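Local coordinates for protein DNA polymerase (Bacillus phage phi29, PDB 2PY5) that replicates the phage genome by protein-primed, strand-displacing DNA synthesis with high processivity, and proofreads the product through a 3'-5' exonuclease activity, at residues F[532-535]-F[536-539]; F[169-172]-F[173-177]. The protein carries 2 engineered substitutions. All blocks are in the same frame, centred on the assembly; numbering follows the deposited sequence.

Contact 1 of 2, residues F[532-535]-F[536-539]; sequences GMTD and KIKK. With nucleotides of chain B.
Met533 lies against two residues of the turn that follows it: its CG presses on CG2 of Ile537 at 3.5 Å, a tight carbon contact, while its SD crosses over the chain of Lys538 at CG, 3.6 Å away. The straight run of the thioether chain (chi1 -169°, chi2 179°) carries SD out to that methylene, and the bend at chi3 then turns CE aside. Beside this apolar patch, Thr534 turns its hydroxyl toward the amide of the third residue on, and Thr534 OG1 receives a weak hydrogen bond from Ile537 N at 3.3 Å. Thr534 is thus the N-cap of the short helix that starts at Asp535, in the polymerization region of this family-B enzyme. Thr534 O accepts a firmer bond from Lys538 N at 3.0 Å, and the following i to i+4 bond, Lys539 N to Asp535 O, is 3.1 Å. Lys538 leads an extended chain back past Met533, and its NZ makes a weak hydrogen bond to Val528 O. Further out, Phe550 and Phe572 pack on both Met533 and Ile537. In the opposite direction along the chain, Gly532 CA approaches N2 of the guanine DG1 of chain B at 3.6 Å.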
ATOM      1  N   GLY F 532     -10.550   6.135   4.434  1.00 32.97           N
ATOM      2  CA  GLY F 532     -10.162   7.413   5.006  1.00 34.44           C
ATOM      3  C   GLY F 532     -10.702   7.647   6.400  1.00 35.22           C
ATOM      4  O   GLY F 532     -10.268   8.577   7.077  1.00 35.81           O
ATOM      5  N   MET F 533     -11.651   6.819   6.839  1.00 33.42           N
ATOM      6  CA  MET F 533     -12.208   6.958   8.177  1.00 34.68           C
ATOM      7  C   MET F 533     -11.198   6.400   9.169  1.00 35.51           C
ATOM      8  O   MET F 533     -10.712   5.282   9.000  1.00 35.97           O
ATOM      9  CB  MET F 533     -13.548   6.215   8.280  1.00 34.05           C
ATOM     10  CG  MET F 533     -14.319   6.509   9.528  1.00 35.26           C
ATOM     11  SD  MET F 533     -15.895   5.642   9.607  1.00 31.84           S
ATOM     12  CE  MET F 533     -16.953   6.706   8.623  1.00 34.24           C
ATOM     13  N   THR F 534     -10.859   7.188  10.183  1.00 35.02           N
ATOM     14  CA  THR F 534      -9.923   6.736  11.213  1.00 36.72           C
ATOM     15  C   THR F 534     -10.655   5.820  12.178  1.00 34.26           C
ATOM     16  O   THR F 534     -11.880   5.766  12.169  1.00 35.78           O
ATOM     17  CB  THR F 534      -9.353   7.898  12.025  1.00 36.75           C
ATOM     18  OG1 THR F 534     -10.403   8.475  12.809  1.00 37.69           O
ATOM     19  CG2 THR F 534      -8.741   8.962  11.107  1.00 39.23           C
ATOM     20  N   ASP F 535      -9.907   5.114  13.023  1.00 36.01           N
ATOM     21  CA  ASP F 535     -10.511   4.217  14.014  1.00 35.63           C
ATOM     22  C   ASP F 535     -11.357   4.969  15.043  1.00 34.77           C
ATOM     23  O   ASP F 535     -12.408   4.484  15.446  1.00 34.26           O
ATOM     24  CB  ASP F 535      -9.443   3.375  14.731  1.00 38.55           C
ATOM     25  CG  ASP F 535      -8.824   2.321  13.832  1.00 40.54           C
ATOM     26  OD1 ASP F 535      -9.514   1.813  12.919  1.00 41.29           O
ATOM     27  OD2 ASP F 535      -7.636   1.991  14.046  1.00 43.75           O
ATOM     28  N   LYS F 536     -10.906   6.153  15.464  1.00 31.95           N
ATOM     29  CA  LYS F 536     -11.679   6.945  16.421  1.00 33.39           C
ATOM     30  C   LYS F 536     -13.051   7.324  15.848  1.00 30.08           C
ATOM     31  O   LYS F 536     -14.044   7.342  16.571  1.00 32.81           O
ATOM     32  CB  LYS F 536     -10.927   8.221  16.839  1.00 34.67           C
ATOM     33  CG  LYS F 536     -11.571   8.917  18.037  1.00 37.19           C
ATOM     34  CD  LYS F 536     -10.872  10.201  18.455  1.00 38.90           C
ATOM     35  CE  LYS F 536     -11.420  10.683  19.804  1.00 41.02           C
ATOM     36  NZ  LYS F 536     -11.181  12.135  20.057  1.00 42.96           N
ATOM     37  N   ILE F 537     -13.092   7.648  14.559  1.00 31.03           N
ATOM     38  CA  ILE F 537     -14.352   7.989  13.897  1.00 28.97           C
ATOM     39  C   ILE F 537     -15.225   6.730  13.749  1.00 29.94           C
ATOM     40  O   ILE F 537     -16.428   6.787  13.959  1.00 30.75           O
ATOM     41  CB  ILE F 537     -14.125   8.653  12.522  1.00 31.39           C
ATOM     42  CG1 ILE F 537     -13.420  10.007  12.699  1.00 30.29           C
ATOM     43  CG2 ILE F 537     -15.456   8.860  11.802  1.00 32.76           C
ATOM     44  CD1 ILE F 537     -13.020  10.677  11.405  1.00 32.72           C
ATOM     45  N   LYS F 538     -14.597   5.601  13.433  1.00 33.02           N
ATOM     46  CA  LYS F 538     -15.307   4.310  13.364  1.00 31.18           C
ATOM     47  C   LYS F 538     -16.062   3.947  14.664  1.00 31.16           C
ATOM     48  O   LYS F 538     -17.153   3.361  14.620  1.00 30.69           O
ATOM     49  CB  LYS F 538     -14.334   3.190  12.970  1.00 32.76           C
ATOM     50  CG  LYS F 538     -13.943   3.214  11.498  1.00 32.12           C
ATOM     51  CD  LYS F 538     -13.072   2.016  11.103  1.00 34.04           C
ATOM     52  CE  LYS F 538     -13.001   1.878   9.580  1.00 36.32           C
ATOM     53  NZ  LYS F 538     -12.112   0.775   9.128  1.00 38.05           N
ATOM     54  N   LYS F 539     -15.496   4.315  15.814  1.00 29.69           N
ATOM     55  CA  LYS F 539     -16.167   4.149  17.105  1.00 31.96           C
ATOM     56  C   LYS F 539     -17.519   4.881  17.198  1.00 30.60           C
ATOM     57  O   LYS F 539     -18.401   4.467  17.945  1.00 31.89           O
ATOM     58  CB  LYS F 539     -15.257   4.621  18.249  1.00 34.05           C
ATOM     59  CG  LYS F 539     -15.843   4.344  19.623  1.00 35.71           C
ATOM     60  CD  LYS F 539     -14.903   4.631  20.765  1.00 35.79           C
ATOM     61  CE  LYS F 539     -15.504   4.099  22.059  1.00 37.35           C
ATOM     62  NZ  LYS F 539     -14.777   4.560  23.271  1.00 38.60           N
TER
ATOM     63  O5'  DG B   1     -16.271   7.949  -0.585  1.00 77.06           O
ATOM     64  C5'  DG B   1     -15.814   9.054   0.210  1.00 76.17           C
ATOM     65  C4'  DG B   1     -14.441   9.527  -0.229  1.00 74.69           C
ATOM     66  O4'  DG B   1     -13.505   8.428  -0.161  1.00 73.74           O
ATOM     67  C3'  DG B   1     -14.365  10.031  -1.674  1.00 74.16           C
ATOM     68  O3'  DG B   1     -14.336  11.483  -1.766  1.00 74.62           O
ATOM     69  C2'  DG B   1     -13.131   9.333  -2.261  1.00 73.12           C
ATOM     70  C1'  DG B   1     -12.445   8.730  -1.036  1.00 71.23           C
ATOM     71  N9   DG B   1     -11.663   7.507  -1.232  1.00 70.58           N
ATOM     72  C8   DG B   1     -11.867   6.491  -2.139  1.00 70.10           C
ATOM     73  N7   DG B   1     -10.991   5.529  -2.050  1.00 70.04           N
ATOM     74  C5   DG B   1     -10.152   5.929  -1.018  1.00 70.05           C
ATOM     75  C6   DG B   1      -9.013   5.296  -0.463  1.00 69.83           C
ATOM     76  O6   DG B   1      -8.502   4.213  -0.787  1.00 70.07           O
ATOM     77  N1   DG B   1      -8.454   6.045   0.573  1.00 69.63           N
ATOM     78  C2   DG B   1      -8.929   7.255   1.023  1.00 69.84           C
ATOM     79  N2   DG B   1      -8.255   7.827   2.035  1.00 69.85           N
ATOM     80  N3   DG B   1      -9.996   7.860   0.511  1.00 69.71           N
ATOM     81  C4   DG B   1     -10.555   7.144  -0.501  1.00 69.98           C
TER

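Contact 2 of 2, residues F[169-172]-F[173-177]; sequences DIQI and IAEAL
Gln171 and Glu175, one helical turn apart, project from the same side of the backbone, and their ends meet at a steep angle: the amide and carboxylate planes stand 80° apart. OE2 of Glu175 lies 3.6 Å from CG of Gln171, so the carboxylate crosses over that methylene as well as coming near the amide. The two chains reach this position differently. Gln171 sends CG anti to its own amide nitrogen (chi1 -176°), whereas Glu175 swings CG beside its amide nitrogen (chi1 -69°), which directs the carboxylate back along the helix toward the glutamine. On the way, Glu175 CG passes 3.1 Å from Gln171 O, the carbonyl that also accepts the hydrogen bond from Glu175 N at 2.8 Å. This is a plain i to i+4 pairing within helix 160-182 of the exonuclease region, and the same i to i+4 pattern continues with Ala174 N on Ile170 O at 2.9 Å and Ala176 N on Ile172 O at 3.0 Å. The bond from Ile173 N to Asp169 O is weak and longer, although close to straight. Other side chains of this segment look into the protein. Ile173 holds its CG1 3.9 Å from Asp169 O and packs on Ser10 and His61, while Ile172 meets Val130 and Ala134 of helix 130-136. Ala174 lays its CB 3.4 Å from Ile170 O, a carbonyl that also takes a hydrogen bond from Ser10 OG of strand 8-15. At the start of the segment, Asp169 is a ligand of a magnesium ion in a structure of this protein; here its side chain touches Glu14, and the residue packs against a phosphate of the bound DNA.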
ATOM      1  N   ASP F 169       7.575   2.322  21.997  1.00 32.86           N
ATOM      2  CA  ASP F 169       7.469   2.611  20.558  1.00 33.48           C
ATOM      3  C   ASP F 169       8.757   2.313  19.814  1.00 31.64           C
ATOM      4  O   ASP F 169       8.736   1.631  18.784  1.00 33.48           O
ATOM      5  CB  ASP F 169       7.103   4.071  20.294  1.00 38.33           C
ATOM      6  CG  ASP F 169       5.642   4.364  20.510  1.00 44.18           C
ATOM      7  OD1 ASP F 169       4.873   3.437  20.836  1.00 48.06           O
ATOM      8  OD2 ASP F 169       5.264   5.546  20.341  1.00 50.70           O
ATOM      9  N   ILE F 170       9.881   2.831  20.306  1.00 31.47           N
ATOM     10  CA  ILE F 170      11.157   2.599  19.608  1.00 31.40           C
ATOM     11  C   ILE F 170      11.607   1.136  19.718  1.00 31.37           C
ATOM     12  O   ILE F 170      12.240   0.621  18.812  1.00 30.29           O
ATOM     13  CB  ILE F 170      12.278   3.583  20.052  1.00 31.40           C
ATOM     14  CG1 ILE F 170      12.691   3.391  21.527  1.00 32.17           C
ATOM     15  CG2 ILE F 170      11.819   5.025  19.783  1.00 31.88           C
ATOM     16  CD1 ILE F 170      13.687   4.463  22.018  1.00 32.46           C
ATOM     17  N   GLN F 171      11.251   0.450  20.801  1.00 29.53           N
ATOM     18  CA  GLN F 171      11.663  -0.940  20.978  1.00 30.76           C
ATOM     19  C   GLN F 171      10.853  -1.872  20.084  1.00 31.43           C
ATOM     20  O   GLN F 171      11.383  -2.868  19.614  1.00 29.72           O
ATOM     21  CB  GLN F 171      11.567  -1.373  22.448  1.00 30.82           C
ATOM     22  CG  GLN F 171      12.080  -2.797  22.671  1.00 31.92           C
ATOM     23  CD  GLN F 171      12.304  -3.166  24.125  1.00 33.84           C
ATOM     24  OE1 GLN F 171      12.311  -4.349  24.476  1.00 39.30           O
ATOM     25  NE2 GLN F 171      12.502  -2.173  24.968  1.00 33.92           N
ATOM     26  N   ILE F 172       9.573  -1.566  19.864  1.00 29.57           N
ATOM     27  CA  ILE F 172       8.759  -2.378  18.936  1.00 29.71           C
ATOM     28  C   ILE F 172       9.410  -2.375  17.545  1.00 30.37           C
ATOM     29  O   ILE F 172       9.612  -3.440  16.939  1.00 29.36           O
ATOM     30  CB  ILE F 172       7.316  -1.856  18.836  1.00 31.61           C
ATOM     31  CG1 ILE F 172       6.542  -2.203  20.108  1.00 31.06           C
ATOM     32  CG2 ILE F 172       6.600  -2.457  17.592  1.00 31.07           C
ATOM     33  CD1 ILE F 172       5.326  -1.330  20.328  1.00 31.41           C
ATOM     34  N   ILE F 173       9.731  -1.185  17.044  1.00 30.99           N
ATOM     35  CA  ILE F 173      10.345  -1.065  15.722  1.00 29.87           C
ATOM     36  C   ILE F 173      11.771  -1.674  15.715  1.00 30.66           C
ATOM     37  O   ILE F 173      12.139  -2.357  14.767  1.00 30.69           O
ATOM     38  CB  ILE F 173      10.315   0.383  15.204  1.00 31.87           C
ATOM     39  CG1 ILE F 173       8.862   0.840  14.960  1.00 32.91           C
ATOM     40  CG2 ILE F 173      11.138   0.507  13.926  1.00 31.40           C
ATOM     41  CD1 ILE F 173       8.042  -0.040  13.970  1.00 33.56           C
ATOM     42  N   ALA F 174      12.540  -1.477  16.784  1.00 29.88           N
ATOM     43  CA  ALA F 174      13.847  -2.150  16.885  1.00 28.59           C
ATOM     44  C   ALA F 174      13.722  -3.664  16.801  1.00 28.80           C
ATOM     45  O   ALA F 174      14.492  -4.317  16.100  1.00 30.47           O
ATOM     46  CB  ALA F 174      14.567  -1.763  18.181  1.00 28.33           C
ATOM     47  N   GLU F 175      12.777  -4.237  17.545  1.00 29.34           N
ATOM     48  CA  GLU F 175      12.596  -5.689  17.567  1.00 29.17           C
ATOM     49  C   GLU F 175      12.161  -6.216  16.197  1.00 28.62           C
ATOM     50  O   GLU F 175      12.652  -7.245  15.732  1.00 28.09           O
ATOM     51  CB  GLU F 175      11.590  -6.093  18.645  1.00 29.88           C
ATOM     52  CG  GLU F 175      12.127  -5.880  20.085  1.00 30.85           C
ATOM     53  CD  GLU F 175      11.101  -6.159  21.179  1.00 35.53           C
ATOM     54  OE1 GLU F 175       9.890  -6.223  20.877  1.00 42.96           O
ATOM     55  OE2 GLU F 175      11.514  -6.325  22.348  1.00 37.43           O
ATOM     56  N   ALA F 176      11.220  -5.515  15.575  1.00 27.92           N
ATOM     57  CA  ALA F 176      10.683  -5.946  14.284  1.00 28.33           C
ATOM     58  C   ALA F 176      11.742  -5.828  13.189  1.00 28.46           C
ATOM     59  O   ALA F 176      11.901  -6.746  12.389  1.00 27.72           O
ATOM     60  CB  ALA F 176       9.425  -5.152  13.910  1.00 29.75           C
ATOM     61  N   LEU F 177      12.468  -4.710  13.165  1.00 29.64           N
ATOM     62  CA  LEU F 177      13.518  -4.540  12.160  1.00 28.14           C
ATOM     63  C   LEU F 177      14.641  -5.553  12.328  1.00 26.86           C
ATOM     64  O   LEU F 177      15.146  -6.078  11.342  1.00 28.31           O
ATOM     65  CB  LEU F 177      14.100  -3.142  12.184  1.00 27.50           C
ATOM     66  CG  LEU F 177      13.195  -2.048  11.651  1.00 26.97           C
ATOM     67  CD1 LEU F 177      13.845  -0.708  11.886  1.00 30.37           C
ATOM     68  CD2 LEU F 177      12.931  -2.260  10.151  1.00 29.13           C
TER

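In the fold
Contacts 1 and 2 lie in the regions that carry the enzyme's two activities and meet different parts of the bound DNA. Their centres are 25 Å apart and their nearest atoms about 14 Å, so they do not touch. Contact 2 comes first in the chain, in the exonuclease region: Ile170 lies about 4 Å, side chain to side chain, from Ala12, an engineered residue at a position essential for exonucleolysis. Contact 1 follows in the polymerization region, where the side chain of Lys538 is about 5 Å from that of Lys529, which stabilizes the primer terminus. The side chain of Lys536 is also about 8 Å from that of Tyr148, which stabilizes the frayed 3' terminus at the exonuclease site.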